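Local coordinates for protein HTH-type transcriptional activator ampR (Citrobacter freundii, PDB 3KOS) that regulates expression of the AmpC beta-lactamase gene as a LysR-family transcription factor, this chain being its effector-binding domain, at residues Thr73-Ser84 / Thr175-Arg186; Ser84-Ile95 / Leu164-Phe173. All coordinates share one frame; numbering follows the deposited sequence.

How the contacts relate
Both contacts use strand 73-86. Contact 1 pairs most of it with residues 175-186, close to the centre of the chain. Contact 2 takes up its far end and the helix 89-92 that follows, and packs them against 164-173. The two centres lie about 23 Å apart. Ser84 belongs to both, and the contacts also touch where Gln176 CG comes 4.3 Å from Gln171 NE2. Along the chain, 164-173 leads almost directly into 175-186. In contact 1 Tyr182 OH hydrogen-bonds to MES, probably a crystallisation buffer molecule, which may mark a pocket. Glycerol, probably also from the crystallisation liquor, bonds to Ser80 O and Thr175 OG1. In contact 2 a glycerol lies about 3 Å from the Phe173 side chain, between nearest atoms.

Contact 1. Residues Thr73-Ser84 / Thr175-Arg186; sequences TDAQYLCSALMS and TQIDLGSYWITR
Tyr77 reaches Trp183 because its CG lies anti to the backbone N (chi1 -179°). This sets its ring edge toward the face of the indole. The pair is T-shaped, with planes at 89° and the Tyr77 ring centroid 5.4 Å from that of the six-membered ring of Trp183. Tyr77 CB lies over the same indole ring, 4.0 Å from its centroid, as a CH-pi contact. Asp74 also has its CG anti to its N, and the bend of Arg186 at chi3 brings NH2 back to it. Asp74 OD2 and Arg186 NH2 form a salt bridge of 3.2 Å. The carboxylate lies at the guanidinium edge but is met from above its own plane. Arg186 NH1 bonds to Arg190 O.

The backbones pair antiparallel. At a classic beta bulge Tyr182 O takes Leu78 N at 2.8 Å and, weakly, Cys79 N at 3.4 Å. Tyr182 N returns a bond to Cys79 O. Leu78 turns toward the partner strand, and its CD2 meets Ile184 CG2 at 3.7 Å. Ala81 CB packs on Tyr182 CE2 at 3.5 Å. After the Cys79-Tyr182 pair, two waters bridge the backbones. One joins Ala81 O to Leu179 N and Gly180 O. The other joins Ala81 N to Gly180 O and Ser181 OG. Pairing resumes at Met83, whose N bonds to Ile177 O at 2.8 Å. Ser84 OG then donates to Thr175 O.

These are probably the two crossover strands that join the subdomains in LysR effector domains. Strand 61-66 pairs with the other edge of 181-186. Helix 194-209 packs on Leu78 and Ile184, Trp70 adds a second edge-to-face partner to Trp183, and strand 153-156 packs on Ala81 and Met83.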
# COMPACT_ATOMS: atom_id res chain seq x y z
N THR A 73 -9.71 -18.88 -15.32
CA THR A 73 -10.28 -17.72 -14.65
C THR A 73 -11.29 -17.04 -15.54
O THR A 73 -11.04 -16.81 -16.72
CB THR A 73 -9.18 -16.71 -14.30
OG1 THR A 73 -8.43 -17.19 -13.18
CG2 THR A 73 -9.79 -15.39 -13.94
N ASP A 74 -12.44 -16.72 -14.97
CA ASP A 74 -13.46 -15.96 -15.66
C ASP A 74 -13.22 -14.49 -15.34
O ASP A 74 -13.43 -14.07 -14.21
CB ASP A 74 -14.84 -16.39 -15.17
CG ASP A 74 -15.96 -15.77 -15.96
OD1 ASP A 74 -15.70 -15.25 -17.07
OD2 ASP A 74 -17.12 -15.81 -15.48
N ALA A 75 -12.77 -13.73 -16.33
CA ALA A 75 -12.37 -12.34 -16.12
C ALA A 75 -13.30 -11.36 -16.83
O ALA A 75 -13.66 -11.57 -17.98
CB ALA A 75 -10.93 -12.13 -16.59
N GLN A 76 -13.67 -10.30 -16.12
CA GLN A 76 -14.48 -9.24 -16.71
C GLN A 76 -13.79 -7.88 -16.58
O GLN A 76 -13.32 -7.52 -15.50
CB GLN A 76 -15.88 -9.21 -16.06
CG GLN A 76 -16.72 -8.03 -16.52
CD GLN A 76 -18.21 -8.31 -16.42
OE1 GLN A 76 -18.69 -8.88 -15.44
NE2 GLN A 76 -18.95 -7.89 -17.45
N TYR A 77 -13.72 -7.14 -17.68
CA TYR A 77 -13.03 -5.86 -17.72
C TYR A 77 -13.78 -4.84 -16.88
O TYR A 77 -15.01 -4.75 -16.95
CB TYR A 77 -12.92 -5.39 -19.18
CG TYR A 77 -12.21 -4.07 -19.41
CD1 TYR A 77 -12.91 -2.87 -19.40
CD2 TYR A 77 -10.85 -4.03 -19.70
CE1 TYR A 77 -12.27 -1.67 -19.64
CE2 TYR A 77 -10.20 -2.83 -19.95
CZ TYR A 77 -10.92 -1.65 -19.92
OH TYR A 77 -10.29 -0.45 -20.17
N LEU A 78 -13.05 -4.09 -16.06
CA LEU A 78 -13.66 -3.05 -15.24
C LEU A 78 -13.40 -1.68 -15.84
O LEU A 78 -14.33 -0.97 -16.20
CB LEU A 78 -13.15 -3.09 -13.79
CG LEU A 78 -13.50 -4.35 -13.00
CD1 LEU A 78 -12.86 -4.29 -11.62
CD2 LEU A 78 -15.01 -4.53 -12.90
N CYS A 79 -12.13 -1.30 -15.95
CA CYS A 79 -11.80 0.01 -16.49
C CYS A 79 -10.32 0.08 -16.86
O CYS A 79 -9.51 -0.77 -16.45
CB CYS A 79 -12.15 1.12 -15.49
SG CYS A 79 -11.07 1.17 -14.01
N SER A 80 -9.97 1.09 -17.64
CA SER A 80 -8.60 1.25 -18.10
C SER A 80 -7.70 1.75 -16.97
O SER A 80 -8.18 2.23 -15.94
CB SER A 80 -8.55 2.21 -19.29
OG SER A 80 -9.10 3.46 -18.94
N ALA A 81 -6.39 1.66 -17.19
CA ALA A 81 -5.41 2.03 -16.19
C ALA A 81 -4.19 2.67 -16.84
O ALA A 81 -3.05 2.35 -16.50
CB ALA A 81 -5.00 0.79 -15.37
N LEU A 82 -4.44 3.58 -17.78
CA LEU A 82 -3.37 4.27 -18.49
C LEU A 82 -2.40 4.95 -17.52
O LEU A 82 -2.82 5.64 -16.59
CB LEU A 82 -3.94 5.29 -19.46
CG LEU A 82 -4.88 4.71 -20.52
CD1 LEU A 82 -5.27 5.78 -21.53
CD2 LEU A 82 -4.21 3.54 -21.22
N MSE A 83 -1.11 4.77 -17.77
CA MSE A 83 -0.08 5.27 -16.86
C MSE A 83 0.71 6.43 -17.44
O MSE A 83 0.97 6.50 -18.64
CB MSE A 83 0.90 4.16 -16.52
CG MSE A 83 0.24 2.98 -15.86
SE MSE A 83 1.56 1.57 -15.54
CE MSE A 83 3.13 2.43 -16.28
N SER A 84 1.12 7.34 -16.55
CA SER A 84 1.90 8.50 -16.95
C SER A 84 2.76 8.91 -15.76
O SER A 84 2.47 8.54 -14.62
CB SER A 84 0.94 9.62 -17.37
OG SER A 84 1.61 10.65 -18.07
N THR A 175 1.15 12.29 -22.31
CA THR A 175 1.29 10.95 -22.88
C THR A 175 1.13 9.85 -21.84
O THR A 175 1.74 9.89 -20.78
CB THR A 175 2.64 10.77 -23.60
OG1 THR A 175 2.74 11.70 -24.68
CG2 THR A 175 2.76 9.35 -24.15
N GLN A 176 0.29 8.87 -22.17
CA GLN A 176 0.02 7.75 -21.28
C GLN A 176 0.27 6.43 -22.00
O GLN A 176 0.11 6.35 -23.22
CB GLN A 176 -1.43 7.77 -20.83
CG GLN A 176 -1.88 9.06 -20.19
CD GLN A 176 -3.35 9.03 -19.90
OE1 GLN A 176 -3.76 9.08 -18.74
NE2 GLN A 176 -4.16 8.92 -20.94
N ILE A 177 0.64 5.39 -21.26
CA ILE A 177 0.81 4.06 -21.83
C ILE A 177 -0.12 3.05 -21.15
O ILE A 177 -0.54 3.25 -20.02
CB ILE A 177 2.27 3.56 -21.75
CG1 ILE A 177 2.76 3.54 -20.30
CG2 ILE A 177 3.19 4.43 -22.61
CD1 ILE A 177 4.15 2.92 -20.12
N ASP A 178 -0.42 1.96 -21.86
CA ASP A 178 -1.28 0.90 -21.35
C ASP A 178 -0.47 -0.37 -21.17
O ASP A 178 -0.04 -0.98 -22.14
CB ASP A 178 -2.44 0.66 -22.33
CG ASP A 178 -3.38 -0.46 -21.90
OD1 ASP A 178 -3.09 -1.18 -20.92
OD2 ASP A 178 -4.43 -0.61 -22.55
N LEU A 179 -0.23 -0.75 -19.92
CA LEU A 179 0.47 -1.99 -19.61
C LEU A 179 -0.44 -2.92 -18.83
O LEU A 179 0.02 -3.88 -18.20
CB LEU A 179 1.75 -1.71 -18.82
CG LEU A 179 2.76 -0.82 -19.55
CD1 LEU A 179 4.02 -0.60 -18.71
CD2 LEU A 179 3.11 -1.43 -20.90
N GLY A 180 -1.74 -2.64 -18.87
CA GLY A 180 -2.72 -3.43 -18.15
C GLY A 180 -3.95 -2.61 -17.78
O GLY A 180 -3.94 -1.38 -17.90
N SER A 181 -5.01 -3.30 -17.35
CA SER A 181 -6.25 -2.63 -16.95
C SER A 181 -6.73 -3.24 -15.64
O SER A 181 -6.10 -4.13 -15.09
CB SER A 181 -7.34 -2.83 -18.01
OG SER A 181 -6.92 -2.32 -19.26
N TYR A 182 -7.87 -2.77 -15.14
CA TYR A 182 -8.45 -3.39 -13.95
C TYR A 182 -9.54 -4.37 -14.35
O TYR A 182 -10.38 -4.06 -15.20
CB TYR A 182 -8.94 -2.34 -12.95
CG TYR A 182 -7.78 -1.58 -12.32
CD1 TYR A 182 -7.00 -2.17 -11.32
CD2 TYR A 182 -7.45 -0.31 -12.75
CE1 TYR A 182 -5.92 -1.49 -10.76
CE2 TYR A 182 -6.36 0.38 -12.20
CZ TYR A 182 -5.61 -0.22 -11.20
OH TYR A 182 -4.52 0.45 -10.66
N TRP A 183 -9.50 -5.54 -13.73
CA TRP A 183 -10.44 -6.63 -14.04
C TRP A 183 -11.03 -7.18 -12.76
O TRP A 183 -10.43 -7.08 -11.69
CB TRP A 183 -9.69 -7.78 -14.72
CG TRP A 183 -9.06 -7.42 -16.01
CD1 TRP A 183 -7.88 -6.76 -16.20
CD2 TRP A 183 -9.57 -7.71 -17.32
NE1 TRP A 183 -7.63 -6.62 -17.55
CE2 TRP A 183 -8.65 -7.19 -18.26
CE3 TRP A 183 -10.72 -8.36 -17.79
CZ2 TRP A 183 -8.84 -7.31 -19.63
CZ3 TRP A 183 -10.91 -8.47 -19.16
CH2 TRP A 183 -9.98 -7.94 -20.06
N ILE A 184 -12.21 -7.78 -12.87
CA ILE A 184 -12.73 -8.58 -11.77
C ILE A 184 -12.72 -10.06 -12.20
O ILE A 184 -13.14 -10.38 -13.31
CB ILE A 184 -14.14 -8.11 -11.33
CG1 ILE A 184 -14.59 -8.86 -10.06
CG2 ILE A 184 -15.16 -8.24 -12.46
CD1 ILE A 184 -15.77 -8.20 -9.31
N THR A 185 -12.22 -10.94 -11.35
CA THR A 185 -12.02 -12.32 -11.76
C THR A 185 -12.59 -13.32 -10.76
O THR A 185 -12.55 -13.10 -9.54
CB THR A 185 -10.52 -12.64 -12.06
OG1 THR A 185 -9.75 -12.65 -10.85
CG2 THR A 185 -9.94 -11.60 -13.00
N ARG A 186 -13.12 -14.42 -11.29
CA ARG A 186 -13.63 -15.53 -10.49
C ARG A 186 -12.87 -16.77 -10.93
O ARG A 186 -12.75 -17.03 -12.13
CB ARG A 186 -15.14 -15.71 -10.78
CG ARG A 186 -15.78 -16.93 -10.14
CD ARG A 186 -17.22 -17.15 -10.66
NE ARG A 186 -17.27 -17.35 -12.11
CZ ARG A 186 -17.21 -18.54 -12.71
NH1 ARG A 186 -17.11 -19.63 -11.97
NH2 ARG A 186 -17.26 -18.63 -14.03
O HOH W 1 -1.64 0.20 -17.53
O HOH W 2 -5.54 0.42 -19.53

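Contact 2. Residues Ser84-Ile95 / Leu164-Phe173; sequences SPLCSPTLASQI and LSSERIVQPF
A single antiparallel bridge between Cys87 and Val170 joins the end of strand 73-86 to the loop after helix 161-165. Cys87 N donates to Val170 O at 3.0 Å, and Val170 N returns a bond to Cys87 O at 2.8 Å. The two branches of Val170 pack against the short helix 89-92. Its CG1, anti to the backbone N (chi1 169°), meets Ala92 CB at 4.0 Å. Its CG2 meets Pro89 CG at 4.1 Å.

Ile169 brings CG1 and CD1 against the peptide of Cys87, and the side chain also packs on helix 139-147. Leu86 CD2 lies 3.8 Å from Gln171 CB. The Gln171 chain runs extended beyond CG, and its NE2 donates to Phe173 O at 3.0 Å. This bond ties the loop to itself beside Ser84. A water donates to Ser84 OG and Pro85 O and accepts from Phe173 N, bridging the two segments. Further on, Ile95 CG2 comes 3.6 Å from Phe173 CE2 and sits about as close to CZ. It approaches the ring obliquely.

Helix 114-121 packs on Pro85, and Arg168 packs on Arg168 of the second subunit. Both helices next to the bridge have capped ends. Ser88 is the N-cap of 89-92, its OG accepting from Leu91 N at 3.2 Å. Glu167 has positive phi, with two bonds back into the last turn of helix 161-165, a Schellman motif. The whole is an isolated beta bridge set between a helix N-cap and a Schellman C-cap.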
# COMPACT_ATOMS: atom_id res chain seq x y z
N SER A 84 1.12 7.34 -16.55
CA SER A 84 1.90 8.50 -16.95
C SER A 84 2.76 8.91 -15.76
O SER A 84 2.47 8.54 -14.62
CB SER A 84 0.94 9.62 -17.37
OG SER A 84 1.61 10.65 -18.07
N PRO A 85 3.85 9.66 -16.01
CA PRO A 85 4.67 10.12 -14.89
C PRO A 85 3.86 11.00 -13.94
O PRO A 85 2.99 11.75 -14.39
CB PRO A 85 5.76 10.94 -15.58
CG PRO A 85 5.94 10.25 -16.90
CD PRO A 85 4.54 9.83 -17.31
N LEU A 86 4.16 10.89 -12.65
CA LEU A 86 3.47 11.65 -11.62
C LEU A 86 4.50 12.04 -10.58
O LEU A 86 5.29 11.21 -10.16
CB LEU A 86 2.40 10.79 -10.95
CG LEU A 86 1.23 10.36 -11.82
CD1 LEU A 86 0.45 9.25 -11.13
CD2 LEU A 86 0.32 11.55 -12.13
N CYS A 87 4.50 13.31 -10.16
CA CYS A 87 5.51 13.76 -9.22
C CYS A 87 5.00 14.93 -8.38
O CYS A 87 3.93 15.48 -8.64
CB CYS A 87 6.80 14.13 -9.94
SG CYS A 87 6.59 15.54 -11.05
N SER A 88 5.77 15.30 -7.36
CA SER A 88 5.38 16.41 -6.51
C SER A 88 5.46 17.70 -7.31
O SER A 88 6.22 17.78 -8.28
CB SER A 88 6.29 16.51 -5.29
OG SER A 88 7.62 16.80 -5.67
N PRO A 89 4.68 18.71 -6.91
CA PRO A 89 4.76 20.02 -7.57
C PRO A 89 6.19 20.55 -7.56
O PRO A 89 6.62 21.20 -8.51
CB PRO A 89 3.83 20.90 -6.73
CG PRO A 89 2.85 19.94 -6.13
CD PRO A 89 3.66 18.70 -5.84
N THR A 90 6.93 20.26 -6.49
CA THR A 90 8.32 20.72 -6.38
C THR A 90 9.25 20.09 -7.43
O THR A 90 10.09 20.78 -8.02
CB THR A 90 8.88 20.53 -4.95
OG1 THR A 90 8.24 21.45 -4.06
CG2 THR A 90 10.38 20.78 -4.92
N LEU A 91 9.11 18.79 -7.67
CA LEU A 91 9.89 18.16 -8.73
C LEU A 91 9.40 18.63 -10.09
O LEU A 91 10.20 18.79 -11.02
CB LEU A 91 9.81 16.63 -8.65
CG LEU A 91 10.94 15.97 -7.86
CD1 LEU A 91 10.87 16.38 -6.40
CD2 LEU A 91 10.90 14.47 -8.00
N ALA A 92 8.10 18.85 -10.21
CA ALA A 92 7.54 19.24 -11.50
C ALA A 92 8.12 20.59 -11.95
O ALA A 92 8.25 20.85 -13.14
CB ALA A 92 6.04 19.31 -11.43
N SER A 93 8.48 21.43 -10.99
CA SER A 93 8.99 22.76 -11.31
C SER A 93 10.33 22.67 -12.04
O SER A 93 10.77 23.64 -12.65
CB SER A 93 9.14 23.61 -10.04
OG SER A 93 10.24 23.18 -9.27
N GLN A 94 10.96 21.50 -11.99
CA GLN A 94 12.26 21.29 -12.60
C GLN A 94 12.15 20.39 -13.83
O GLN A 94 13.16 19.94 -14.37
CB GLN A 94 13.23 20.68 -11.59
CG GLN A 94 13.46 21.56 -10.37
CD GLN A 94 13.98 20.77 -9.18
OE1 GLN A 94 15.15 20.38 -9.15
NE2 GLN A 94 13.12 20.55 -8.20
N ILE A 95 10.92 20.12 -14.25
CA ILE A 95 10.67 19.23 -15.37
C ILE A 95 9.90 19.96 -16.46
O ILE A 95 8.73 20.30 -16.29
CB ILE A 95 9.90 17.96 -14.90
CG1 ILE A 95 10.79 17.15 -13.96
CG2 ILE A 95 9.45 17.13 -16.10
CD1 ILE A 95 10.06 16.03 -13.23
N LEU A 164 -4.32 14.47 -7.53
CA LEU A 164 -4.21 15.50 -8.55
C LEU A 164 -5.10 16.70 -8.18
O LEU A 164 -4.66 17.84 -8.26
CB LEU A 164 -4.59 14.95 -9.93
CG LEU A 164 -3.58 13.95 -10.49
CD1 LEU A 164 -4.18 13.09 -11.59
CD2 LEU A 164 -2.31 14.67 -10.97
N SER A 165 -6.33 16.42 -7.76
CA SER A 165 -7.27 17.48 -7.46
C SER A 165 -6.87 18.29 -6.23
O SER A 165 -7.12 19.50 -6.16
CB SER A 165 -8.67 16.91 -7.28
OG SER A 165 -9.14 16.40 -8.52
N SER A 166 -6.26 17.63 -5.25
CA SER A 166 -5.81 18.32 -4.04
C SER A 166 -4.42 18.89 -4.22
O SER A 166 -3.84 19.45 -3.29
CB SER A 166 -5.86 17.37 -2.84
OG SER A 166 -4.95 16.29 -3.01
N GLU A 167 -3.88 18.72 -5.43
CA GLU A 167 -2.59 19.30 -5.81
C GLU A 167 -1.41 18.81 -4.97
O GLU A 167 -0.44 19.52 -4.77
CB GLU A 167 -2.68 20.84 -5.84
CG GLU A 167 -3.74 21.32 -6.82
CD GLU A 167 -3.73 22.82 -7.07
OE1 GLU A 167 -2.76 23.49 -6.66
OE2 GLU A 167 -4.71 23.30 -7.68
N ARG A 168 -1.49 17.57 -4.52
CA ARG A 168 -0.37 16.92 -3.86
C ARG A 168 0.54 16.22 -4.87
O ARG A 168 1.70 15.90 -4.59
CB ARG A 168 -0.88 15.91 -2.83
CG ARG A 168 -1.62 16.57 -1.68
CD ARG A 168 -2.32 15.53 -0.82
NE ARG A 168 -3.27 16.14 0.10
CZ ARG A 168 -4.14 15.45 0.84
NH1 ARG A 168 -4.18 14.13 0.74
NH2 ARG A 168 -4.97 16.08 1.66
N ILE A 169 0.00 15.98 -6.06
CA ILE A 169 0.78 15.39 -7.14
C ILE A 169 0.39 16.04 -8.47
O ILE A 169 -0.74 16.52 -8.63
CB ILE A 169 0.58 13.85 -7.20
CG1 ILE A 169 1.88 13.16 -7.63
CG2 ILE A 169 -0.54 13.48 -8.13
CD1 ILE A 169 2.87 12.97 -6.51
N VAL A 170 1.33 16.02 -9.40
CA VAL A 170 1.18 16.64 -10.72
C VAL A 170 1.48 15.63 -11.83
O VAL A 170 2.34 14.77 -11.68
CB VAL A 170 2.16 17.83 -10.85
CG1 VAL A 170 2.22 18.33 -12.28
CG2 VAL A 170 1.76 18.95 -9.91
N GLN A 171 0.77 15.76 -12.95
CA GLN A 171 1.05 14.94 -14.13
C GLN A 171 1.70 15.85 -15.16
O GLN A 171 1.01 16.57 -15.88
CB GLN A 171 -0.25 14.35 -14.69
CG GLN A 171 -0.07 13.38 -15.87
CD GLN A 171 -1.38 13.00 -16.56
OE1 GLN A 171 -2.46 13.11 -15.98
NE2 GLN A 171 -1.28 12.56 -17.81
N PRO A 172 3.04 15.84 -15.23
CA PRO A 172 3.68 16.84 -16.09
C PRO A 172 3.44 16.64 -17.59
O PRO A 172 3.53 17.61 -18.34
CB PRO A 172 5.17 16.68 -15.76
CG PRO A 172 5.29 15.29 -15.18
CD PRO A 172 4.01 15.08 -14.44
N PHE A 173 3.16 15.41 -18.01
CA PHE A 173 3.01 15.13 -19.44
C PHE A 173 1.71 14.43 -19.79
O PHE A 173 1.19 13.64 -19.01
CB PHE A 173 4.20 14.33 -19.95
CG PHE A 173 5.51 15.01 -19.73
CD1 PHE A 173 5.83 16.15 -20.46
CD2 PHE A 173 6.39 14.56 -18.76
CE1 PHE A 173 7.03 16.81 -20.24
CE2 PHE A 173 7.58 15.21 -18.54
CZ PHE A 173 7.90 16.34 -19.28
O HOH W 3 3.16 12.88 -16.91